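Local coordinates for glycosyl hydrolase 25 (Streptococcus pneumoniae, PDB 4FF5), which probably hydrolyses glycosidic bonds of bacterial cell-wall peptidoglycan, as other family 25 enzymes do, and acts as a virulence factor in host-cell invasion, at residues Lys52-Leu57 / Gly77-Val82; Ala70-Ile75 / Gln112-Pro117; Pro117-Ala122 / Lys261-Pro266; Pro148-Leu153 / Phe201-Ile206. All blocks are in the same frame, centred on the assembly; numbering follows the deposited sequence.

Contact 1 of 4, residues Lys52-Leu57 / Gly77-Val82; sequences KPIIDL and GAIVRV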
# COMPACT_ATOMS: atom_id res chain seq x y z
N LYS A 52 -16.87 -0.29 3.86
CA LYS A 52 -16.49 -0.61 2.51
C LYS A 52 -14.99 -0.97 2.52
O LYS A 52 -14.25 -0.49 3.37
CB LYS A 52 -16.80 0.56 1.57
CG LYS A 52 -18.27 0.62 1.16
CD LYS A 52 -18.74 2.05 0.95
CE LYS A 52 -20.19 2.12 0.47
NZ LYS A 52 -21.06 1.08 1.08
N PRO A 53 -14.56 -1.83 1.59
CA PRO A 53 -13.19 -2.35 1.67
C PRO A 53 -12.13 -1.31 1.28
O PRO A 53 -12.44 -0.31 0.63
CB PRO A 53 -13.20 -3.49 0.66
CG PRO A 53 -14.22 -3.10 -0.34
CD PRO A 53 -15.29 -2.38 0.44
N ILE A 54 -10.89 -1.57 1.70
CA ILE A 54 -9.73 -0.80 1.26
C ILE A 54 -9.06 -1.56 0.11
O ILE A 54 -8.78 -2.76 0.23
CB ILE A 54 -8.72 -0.59 2.41
CG1 ILE A 54 -9.36 0.27 3.53
CG2 ILE A 54 -7.39 -0.02 1.90
CD1 ILE A 54 -8.74 0.01 4.90
N ILE A 55 -8.82 -0.87 -1.01
CA ILE A 55 -8.15 -1.49 -2.14
C ILE A 55 -6.70 -1.01 -2.26
O ILE A 55 -6.30 0.02 -1.69
CB ILE A 55 -8.90 -1.26 -3.48
CG1 ILE A 55 -8.85 0.23 -3.87
CG2 ILE A 55 -10.33 -1.80 -3.37
CD1 ILE A 55 -9.47 0.54 -5.23
N ASP A 56 -5.90 -1.81 -2.96
CA ASP A 56 -4.60 -1.36 -3.45
C ASP A 56 -4.55 -1.60 -4.96
O ASP A 56 -5.12 -2.58 -5.47
CB ASP A 56 -3.41 -1.93 -2.67
CG ASP A 56 -3.31 -3.46 -2.76
OD1 ASP A 56 -3.84 -4.15 -1.86
OD2 ASP A 56 -2.70 -3.96 -3.74
N LEU A 57 -3.90 -0.67 -5.65
CA LEU A 57 -3.89 -0.58 -7.10
C LEU A 57 -2.50 -0.24 -7.55
O LEU A 57 -1.73 0.40 -6.80
CB LEU A 57 -4.79 0.57 -7.57
CG LEU A 57 -6.28 0.52 -7.38
CD1 LEU A 57 -6.81 1.92 -7.61
CD2 LEU A 57 -6.88 -0.45 -8.40
N GLY A 77 -10.93 3.48 1.27
CA GLY A 77 -9.58 4.04 1.07
C GLY A 77 -8.84 3.27 -0.01
O GLY A 77 -9.29 2.19 -0.47
N ALA A 78 -7.71 3.81 -0.45
CA ALA A 78 -6.94 3.18 -1.52
C ALA A 78 -5.45 3.33 -1.24
O ALA A 78 -5.01 4.34 -0.68
CB ALA A 78 -7.29 3.80 -2.86
N ILE A 79 -4.67 2.33 -1.64
CA ILE A 79 -3.23 2.38 -1.51
C ILE A 79 -2.64 2.15 -2.89
O ILE A 79 -2.80 1.08 -3.47
CB ILE A 79 -2.71 1.32 -0.51
CG1 ILE A 79 -3.44 1.44 0.84
CG2 ILE A 79 -1.22 1.51 -0.28
CD1 ILE A 79 -2.88 0.51 1.91
N VAL A 80 -1.92 3.15 -3.38
CA VAL A 80 -1.53 3.20 -4.81
C VAL A 80 -0.02 2.95 -5.00
O VAL A 80 0.80 3.54 -4.29
CB VAL A 80 -1.93 4.58 -5.43
CG1 VAL A 80 -1.39 4.75 -6.85
CG2 VAL A 80 -3.45 4.73 -5.45
N ARG A 81 0.36 2.11 -5.95
CA ARG A 81 1.77 1.83 -6.19
C ARG A 81 2.42 2.99 -6.93
O ARG A 81 1.90 3.43 -7.95
CB ARG A 81 1.97 0.58 -7.02
CG ARG A 81 3.42 0.13 -7.00
CD ARG A 81 3.64 -1.12 -7.84
NE ARG A 81 3.61 -0.84 -9.29
CZ ARG A 81 3.96 -1.72 -10.22
NH1 ARG A 81 4.39 -2.93 -9.88
NH2 ARG A 81 3.89 -1.40 -11.52
N VAL A 82 3.55 3.48 -6.40
CA VAL A 82 4.30 4.58 -7.05
C VAL A 82 5.64 4.07 -7.63
O VAL A 82 6.10 4.51 -8.70
CB VAL A 82 4.48 5.75 -6.05
CG1 VAL A 82 5.36 6.88 -6.60
CG2 VAL A 82 3.10 6.32 -5.70
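Strands 54-57 and 77-82 run side by side in parallel, their axes approaching to 4.6 Å at 15°. Four backbone bonds form a ladder that alternates in direction. I55 N donates to G77 O at 3.1 Å, and I55 O accepts from I79 N at 2.8 Å. One step on, L57 N donates to I79 O at 3.0 Å, and L57 O accepts from R81 N at 2.8 Å. The bridge partners are therefore I55 with A78, D56 with I79 and L57 with V80. The D56-I79 pair is drawn closest, with a D56 CA to I79 O contact of 3.0 Å.

Side chains alternate between two faces. On one, I54 CG2 lies 4.3 Å from I79 CG1, and D56 meets I79 through CB alone. The D56 torsion (chi1 62°) sets CG between backbone N and carbonyl carbon, and the carboxylate then leads off from 77-82; its OD1 is bonded by N247 and Q230. On the other face I55 CG1 sits 4.0 Å from A78 CB, while A78 and V80 are covered by helix 104-112. Of the R81 side chain, CB is the part that comes near L57 O; the bent chain leads away to a salt bridge of NE with D101.

Joined through helix 68-73, the two strands make a beta-alpha-beta unit, the parallel repeat of the TIM-type barrel of glycoside hydrolase family 25.

Contact 2 of 4, residues Ala70-Ile75 / Gln112-Pro117; sequences ALSQNI and QKRNVP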
# COMPACT_ATOMS: atom_id res chain seq x y z
N ALA A 70 -17.90 5.33 -9.80
CA ALA A 70 -18.47 4.14 -9.19
C ALA A 70 -17.56 3.56 -8.11
O ALA A 70 -18.00 3.19 -7.00
CB ALA A 70 -18.79 3.08 -10.24
N LEU A 71 -16.27 3.49 -8.42
CA LEU A 71 -15.32 2.83 -7.51
C LEU A 71 -15.22 3.56 -6.17
O LEU A 71 -15.20 2.92 -5.11
CB LEU A 71 -13.95 2.66 -8.19
CG LEU A 71 -12.97 1.63 -7.58
CD1 LEU A 71 -13.24 0.21 -8.06
CD2 LEU A 71 -11.54 2.01 -7.90
N SER A 72 -15.17 4.89 -6.20
CA SER A 72 -14.96 5.71 -4.99
C SER A 72 -16.07 5.61 -3.95
O SER A 72 -15.82 5.77 -2.74
CB SER A 72 -14.73 7.19 -5.36
OG SER A 72 -15.92 7.76 -5.88
N GLN A 73 -17.29 5.33 -4.41
CA GLN A 73 -18.42 5.15 -3.50
C GLN A 73 -18.54 3.70 -2.98
O GLN A 73 -19.32 3.44 -2.05
CB GLN A 73 -19.75 5.66 -4.09
CG GLN A 73 -19.76 7.12 -4.56
CD GLN A 73 -19.21 8.13 -3.55
OE1 GLN A 73 -19.69 8.24 -2.43
NE2 GLN A 73 -18.19 8.88 -3.97
N ASN A 74 -17.73 2.80 -3.54
CA ASN A 74 -17.67 1.38 -3.13
C ASN A 74 -16.42 1.02 -2.29
O ASN A 74 -16.21 -0.15 -1.95
CB ASN A 74 -17.79 0.46 -4.36
CG ASN A 74 -19.19 0.46 -4.98
OD1 ASN A 74 -20.18 0.40 -4.28
ND2 ASN A 74 -19.26 0.51 -6.31
N ILE A 75 -15.60 2.02 -1.97
CA ILE A 75 -14.41 1.80 -1.14
C ILE A 75 -14.27 2.82 -0.01
O ILE A 75 -14.87 3.90 -0.06
CB ILE A 75 -13.11 1.77 -2.01
CG1 ILE A 75 -12.84 3.14 -2.66
CG2 ILE A 75 -13.22 0.67 -3.06
CD1 ILE A 75 -11.50 3.26 -3.37
N GLN A 112 -8.49 11.12 -5.12
CA GLN A 112 -8.46 12.25 -4.19
C GLN A 112 -9.54 13.28 -4.53
O GLN A 112 -10.14 13.86 -3.63
CB GLN A 112 -7.08 12.92 -4.18
CG GLN A 112 -6.07 12.11 -3.40
CD GLN A 112 -4.75 12.81 -3.23
OE1 GLN A 112 -4.35 13.63 -4.06
NE2 GLN A 112 -4.06 12.48 -2.16
N LYS A 113 -9.78 13.49 -5.82
CA LYS A 113 -10.79 14.46 -6.26
C LYS A 113 -12.18 13.99 -5.84
O LYS A 113 -13.09 14.80 -5.72
CB LYS A 113 -10.72 14.70 -7.76
CG LYS A 113 -11.28 13.58 -8.63
N ARG A 114 -12.32 12.70 -5.56
CA ARG A 114 -13.60 12.14 -5.12
C ARG A 114 -13.60 11.89 -3.60
O ARG A 114 -14.42 11.12 -3.08
CB ARG A 114 -13.95 10.89 -5.93
CG ARG A 114 -14.20 11.19 -7.41
CD ARG A 114 -14.19 9.94 -8.27
NE ARG A 114 -14.59 10.20 -9.65
CZ ARG A 114 -13.77 10.64 -10.61
NH1 ARG A 114 -12.50 10.90 -10.34
NH2 ARG A 114 -14.23 10.84 -11.84
N ASN A 115 -12.70 12.59 -2.91
CA ASN A 115 -12.63 12.61 -1.44
C ASN A 115 -12.21 11.28 -0.80
O ASN A 115 -12.38 11.11 0.40
CB ASN A 115 -13.93 13.14 -0.81
CG ASN A 115 -14.02 14.65 -0.82
OD1 ASN A 115 -13.26 15.33 -1.50
ND2 ASN A 115 -14.98 15.20 -0.07
N VAL A 116 -11.70 10.35 -1.60
CA VAL A 116 -11.16 9.08 -1.07
C VAL A 116 -9.77 9.36 -0.52
O VAL A 116 -8.95 10.00 -1.20
CB VAL A 116 -11.04 7.97 -2.15
CG1 VAL A 116 -10.52 6.66 -1.56
CG2 VAL A 116 -12.36 7.76 -2.87
N PRO A 117 -9.48 8.87 0.70
CA PRO A 117 -8.11 9.04 1.15
C PRO A 117 -7.20 7.98 0.49
O PRO A 117 -7.60 6.83 0.30
CB PRO A 117 -8.22 8.87 2.66
CG PRO A 117 -9.38 7.96 2.85
CD PRO A 117 -10.34 8.25 1.73
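S72 and V116 make the tightest apolar touch here: V116 CG2 presses on S72 CB at 3.5 Å, shorter than an ordinary carbon-carbon contact. The valine holds CG1 anti to its own nitrogen (chi1 -178°), which divides the work of its branches, CG2 meeting the end of helix 68-73 and CG1 meeting I75 CD1 at 4.0 Å.

R114 packs alongside S72 through its carbons, CB 3.8 Å from S72 CB and CD 3.7 Å from S72 OG. The chain is extended from CG to NE, which carries the guanidinium group past the serine to two salt bridges: NE with D69, one residue before 70-75 in the same helix, and NH1 with E110 of helix 104-112.

Hydrogen bonds of 70-75 and 112-117 do not run between the two. Q73 NE2 donates to S72 OG at 3.2 Å, bent to 137° and with the oxygen tilted out of the amide plane; the same hydroxyl has weak bonds to Y68 O and D69 O. Beyond helix 104-112, N115 with its positive phi of 67° is the C-prime residue of a Schellman motif, N115 N bonding Q112 O and V116 N bonding L111 O. This turn presents R114 and V116 to the neighbouring helix.

The chemistry implies carbon packing between two consecutive helix ends on the barrel exterior, reinforced at its margin by the R114-D69 salt bridge.

Contact 3 of 4, residues Pro117-Ala122 / Lys261-Pro266; sequences PVAVYA and KLFLKP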
# COMPACT_ATOMS: atom_id res chain seq x y z
N PRO A 117 -9.48 8.87 0.70
CA PRO A 117 -8.11 9.04 1.15
C PRO A 117 -7.20 7.98 0.49
O PRO A 117 -7.60 6.83 0.30
CB PRO A 117 -8.22 8.87 2.66
CG PRO A 117 -9.38 7.96 2.85
CD PRO A 117 -10.34 8.25 1.73
N VAL A 118 -5.98 8.41 0.16
CA VAL A 118 -5.09 7.61 -0.65
C VAL A 118 -3.72 7.60 0.01
O VAL A 118 -3.17 8.65 0.35
CB VAL A 118 -4.95 8.20 -2.07
CG1 VAL A 118 -3.99 7.38 -2.92
CG2 VAL A 118 -6.31 8.29 -2.75
N ALA A 119 -3.19 6.40 0.19
CA ALA A 119 -1.83 6.19 0.65
C ALA A 119 -1.05 5.64 -0.53
O ALA A 119 -1.63 5.38 -1.59
CB ALA A 119 -1.84 5.20 1.81
N VAL A 120 0.26 5.45 -0.36
CA VAL A 120 1.08 4.98 -1.46
C VAL A 120 1.97 3.82 -1.02
O VAL A 120 2.22 3.65 0.17
CB VAL A 120 1.96 6.12 -2.07
CG1 VAL A 120 1.08 7.12 -2.86
CG2 VAL A 120 2.85 6.79 -1.02
N TYR A 121 2.47 3.04 -1.98
CA TYR A 121 3.45 1.99 -1.67
C TYR A 121 4.56 1.84 -2.71
O TYR A 121 4.40 2.24 -3.86
CB TYR A 121 2.76 0.62 -1.40
CG TYR A 121 2.32 -0.24 -2.60
CD1 TYR A 121 3.18 -1.20 -3.14
CD2 TYR A 121 1.02 -0.15 -3.11
CE1 TYR A 121 2.79 -2.00 -4.21
CE2 TYR A 121 0.60 -0.97 -4.15
CZ TYR A 121 1.49 -1.87 -4.70
OH TYR A 121 1.07 -2.67 -5.71
N ALA A 122 5.66 1.25 -2.29
CA ALA A 122 6.78 0.94 -3.18
C ALA A 122 7.19 -0.50 -2.98
O ALA A 122 7.31 -0.95 -1.85
CB ALA A 122 7.96 1.86 -2.88
N LYS A 261 -5.87 6.48 11.71
CA LYS A 261 -4.42 6.36 11.70
C LYS A 261 -3.86 6.21 10.27
O LYS A 261 -2.89 6.88 9.90
CB LYS A 261 -4.02 5.15 12.53
CG LYS A 261 -2.54 4.90 12.53
CD LYS A 261 -2.17 3.79 13.48
CE LYS A 261 -0.80 3.24 13.15
NZ LYS A 261 -0.50 2.04 13.99
N LEU A 262 -4.47 5.33 9.49
CA LEU A 262 -3.89 4.93 8.20
C LEU A 262 -4.28 5.84 7.05
O LEU A 262 -3.54 5.95 6.06
CB LEU A 262 -4.28 3.48 7.85
CG LEU A 262 -3.83 2.40 8.85
CD1 LEU A 262 -4.08 1.01 8.30
CD2 LEU A 262 -2.36 2.54 9.22
N PHE A 263 -5.44 6.48 7.17
CA PHE A 263 -6.00 7.24 6.06
C PHE A 263 -6.31 8.71 6.31
O PHE A 263 -6.41 9.48 5.37
CB PHE A 263 -7.21 6.51 5.52
CG PHE A 263 -6.82 5.30 4.74
CD1 PHE A 263 -6.30 5.42 3.45
CD2 PHE A 263 -6.91 4.04 5.30
CE1 PHE A 263 -5.91 4.31 2.73
CE2 PHE A 263 -6.51 2.92 4.59
CZ PHE A 263 -6.01 3.05 3.30
N LEU A 264 -6.44 9.09 7.57
CA LEU A 264 -6.93 10.43 7.88
C LEU A 264 -5.92 11.28 8.67
O LEU A 264 -6.30 12.29 9.27
CB LEU A 264 -8.30 10.35 8.56
CG LEU A 264 -9.49 9.70 7.82
CD1 LEU A 264 -10.75 9.71 8.68
CD2 LEU A 264 -9.77 10.31 6.45
N LYS A 265 -4.65 10.89 8.65
CA LYS A 265 -3.59 11.66 9.34
C LYS A 265 -2.30 11.87 8.51
O LYS A 265 -1.23 11.43 8.93
CB LYS A 265 -3.22 11.02 10.69
CG LYS A 265 -4.38 10.68 11.61
CD LYS A 265 -4.07 10.82 13.10
CE LYS A 265 -2.59 10.92 13.45
NZ LYS A 265 -2.39 11.13 14.91
N PRO A 266 -2.39 12.54 7.34
CA PRO A 266 -1.15 12.79 6.60
C PRO A 266 -0.34 13.92 7.23
O PRO A 266 0.80 13.71 7.67
CB PRO A 266 -1.64 13.20 5.22
CG PRO A 266 -2.97 13.84 5.48
CD PRO A 266 -3.56 13.15 6.68
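F263, near the end of helix 255-263, meets P117 first through its CB, which lies 3.7 Å from P117 CG. The proline ring and the phenylalanine side chain cross at about a right angle. The F263 backbone joins in, its carbonyl O resting 3.3 Å from P117 CB, while L264 CD2 touches P117 CG more loosely at 4.3 Å.

From CB the first torsion (chi1 -74°) sets CG beside the backbone N, and the ring extends from there along the start of strand 118-122. CD1 comes next, 3.7 Å from P117 O, with V118 N near the ring plane at the edge. P117 O accepts a backbone bond from A78 N of the adjacent strand, so CD1 packs beside a carbonyl already engaged in the sheet. One atom further, F263 CE1 reaches A119 CB at 4.3 Å. The same CE1 also touches the carbonyl O of A78.

Along the other edge and at the tip, the ring leaves strand 118-122 behind and meets I54. F263 CE2 is 3.7 Å from I54 CD1, and F263 CZ packs on I54 CG2. The ring is thus bounded by residues of three consecutive strands, and F259, from the same helix, stacks with it.

The contact is apolar on the side-chain level, carried by P117, A119 and F263. P117 stands just before its strand and I54 opens its own, which places the aromatic ring at the N-terminal end of the strands. Here the C-terminal helix closes the bottom of the TIM-type barrel with an inward-directed phenylalanine.

Contact 4 of 4, residues Pro148-Leu153 / Phe201-Ile206; sequences PSYYWL and FTSVWI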
# COMPACT_ATOMS: atom_id res chain seq x y z
N PRO A 148 0.21 11.97 0.39
CA PRO A 148 -0.44 10.69 0.69
C PRO A 148 -0.62 10.49 2.20
O PRO A 148 0.15 11.03 3.00
CB PRO A 148 0.53 9.66 0.09
CG PRO A 148 1.86 10.33 0.10
CD PRO A 148 1.58 11.78 -0.15
N SER A 149 -1.64 9.73 2.57
CA SER A 149 -1.96 9.50 3.98
C SER A 149 -0.95 8.60 4.70
O SER A 149 -0.91 8.58 5.93
CB SER A 149 -3.36 8.92 4.11
OG SER A 149 -3.38 7.55 3.70
N TYR A 150 -0.16 7.83 3.93
CA TYR A 150 0.78 6.88 4.50
C TYR A 150 1.75 6.45 3.39
O TYR A 150 1.39 6.46 2.22
CB TYR A 150 0.04 5.65 5.03
CG TYR A 150 0.37 5.28 6.46
CD1 TYR A 150 -0.41 5.75 7.52
CD2 TYR A 150 1.46 4.45 6.75
CE1 TYR A 150 -0.11 5.41 8.84
CE2 TYR A 150 1.77 4.10 8.06
CZ TYR A 150 0.97 4.59 9.10
OH TYR A 150 1.27 4.26 10.41
N TYR A 151 2.95 6.07 3.78
CA TYR A 151 3.90 5.49 2.83
C TYR A 151 4.14 4.04 3.25
O TYR A 151 4.46 3.79 4.41
CB TYR A 151 5.21 6.24 2.90
CG TYR A 151 5.15 7.65 2.41
CD1 TYR A 151 4.74 8.70 3.26
CD2 TYR A 151 5.54 7.96 1.12
CE1 TYR A 151 4.70 10.02 2.80
CE2 TYR A 151 5.51 9.28 0.65
CZ TYR A 151 5.10 10.30 1.48
OH TYR A 151 5.08 11.59 0.97
N TRP A 152 4.01 3.11 2.32
CA TRP A 152 4.17 1.68 2.63
C TRP A 152 5.32 1.04 1.87
O TRP A 152 5.47 1.26 0.66
CB TRP A 152 2.88 0.93 2.29
CG TRP A 152 1.71 1.26 3.19
CD1 TRP A 152 0.69 2.17 2.96
CD2 TRP A 152 1.41 0.66 4.50
NE1 TRP A 152 -0.20 2.18 4.00
CE2 TRP A 152 0.17 1.30 4.96
CE3 TRP A 152 2.02 -0.30 5.31
CZ2 TRP A 152 -0.43 0.97 6.18
CZ3 TRP A 152 1.42 -0.61 6.54
CH2 TRP A 152 0.22 -0.00 6.95
N LEU A 153 6.09 0.21 2.58
CA LEU A 153 7.16 -0.58 1.97
C LEU A 153 6.62 -1.97 1.74
O LEU A 153 6.30 -2.68 2.70
CB LEU A 153 8.36 -0.67 2.94
CG LEU A 153 9.36 0.50 2.86
CD1 LEU A 153 8.74 1.81 3.31
CD2 LEU A 153 10.62 0.15 3.65
N PHE A 201 8.69 0.67 12.19
CA PHE A 201 7.60 1.12 11.33
C PHE A 201 6.43 1.57 12.19
O PHE A 201 6.31 1.16 13.35
CB PHE A 201 7.19 0.02 10.34
CG PHE A 201 8.25 -0.29 9.34
CD1 PHE A 201 9.24 -1.24 9.61
CD2 PHE A 201 8.29 0.39 8.13
CE1 PHE A 201 10.25 -1.50 8.69
CE2 PHE A 201 9.29 0.12 7.21
CZ PHE A 201 10.28 -0.81 7.49
N THR A 202 5.56 2.40 11.61
CA THR A 202 4.42 2.96 12.35
C THR A 202 3.14 2.13 12.17
O THR A 202 2.15 2.31 12.91
CB THR A 202 4.17 4.46 12.00
OG1 THR A 202 3.95 4.61 10.60
CG2 THR A 202 5.35 5.33 12.41
N SER A 203 3.18 1.21 11.21
CA SER A 203 2.08 0.26 11.00
C SER A 203 2.57 -0.99 10.25
O SER A 203 3.62 -0.96 9.59
CB SER A 203 0.95 0.91 10.20
OG SER A 203 -0.19 0.05 10.11
N VAL A 204 1.80 -2.06 10.34
CA VAL A 204 2.11 -3.32 9.66
C VAL A 204 0.90 -3.77 8.85
O VAL A 204 -0.25 -3.71 9.33
CB VAL A 204 2.60 -4.42 10.63
CG1 VAL A 204 2.94 -5.70 9.85
CG2 VAL A 204 3.83 -3.94 11.41
N TRP A 205 1.17 -4.22 7.63
CA TRP A 205 0.13 -4.64 6.72
C TRP A 205 0.52 -6.01 6.26
O TRP A 205 1.68 -6.22 5.86
CB TRP A 205 0.14 -3.62 5.60
CG TRP A 205 -0.71 -3.86 4.40
CD1 TRP A 205 -1.82 -4.71 4.26
CD2 TRP A 205 -0.58 -3.16 3.13
NE1 TRP A 205 -2.35 -4.59 2.99
CE2 TRP A 205 -1.62 -3.70 2.25
CE3 TRP A 205 0.31 -2.22 2.63
CZ2 TRP A 205 -1.79 -3.25 0.94
CZ3 TRP A 205 0.15 -1.79 1.30
CH2 TRP A 205 -0.87 -2.30 0.48
N ILE A 206 -0.38 -6.99 6.39
CA ILE A 206 0.01 -8.39 6.11
C ILE A 206 -0.94 -9.09 5.14
O ILE A 206 -2.16 -9.08 5.34
CB ILE A 206 0.19 -9.26 7.40
CG1 ILE A 206 1.19 -8.63 8.38
CG2 ILE A 206 0.65 -10.68 7.04
CD1 ILE A 206 1.30 -9.32 9.74
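W152 and W205 meet edge to face: the six-membered ring of W205 stands at 71° to the five-membered ring of W152, centroids 5.0 Å apart. W205 CE3 lies 3.5 Å above the W152 plane, toward the rim, and W152 CB sits in the plane of the W205 ring at its edge. The W205 CB is close too, 3.4 Å from W152 CZ3. With CG anti to the backbone N (chi1 173°), W205 extends its indole away from its strand and over its neighbour. On the opposite face of W152, Y150 CD2 is 3.8 Å above the plane.

The far edge of W152 points at S203: CH2 is 3.2 Å from S203 OG, near the ring plane, while that hydroxyl is bonded to D227. Y150 crosses T202, and Y150 OH shares a hydrogen bond with T202 OG1 at 2.7 Å. L153 CD2 approaches the edge of F201, 3.8 Å from CE2.

The strands themselves do not pair; their axes stay 8.7 Å apart at 54°, and strand 182-186 comes between them in the sheet. The joining is therefore done by side chains: the tryptophan pair, the Y150-T202 hydrogen bond, and L153 on F201 on the side of helix 163-177. Y150 OH, T202 OG1, S203 OG and W205 NE1 (to N247) have hydrogen-bond partners, which should limit the freedom of these groups within a largely aromatic interior.

In the fold
Contacts 1, 3 and 4 are in the core; contact 2, about 16 Å from the chain centre, is peripheral, its valine, isoleucine and serine buried but Q73 exposed. Contact 1 is the one built on a ladder of backbone bonds; contact 2 combines carbon packing with an arginine whose salt bridge reaches the same helix, contact 3 is apolar closure at one barrel end, and contact 4 is aromatic packing between strands that do not pair. P117 belongs to both contacts 2 and 3. Backbone bonds from A78 and V80 to 117-119, and from W152 to V120, run contacts 1, 3 and 4 into one sheet, while I79 CD1 packs against W152 and W205 inside.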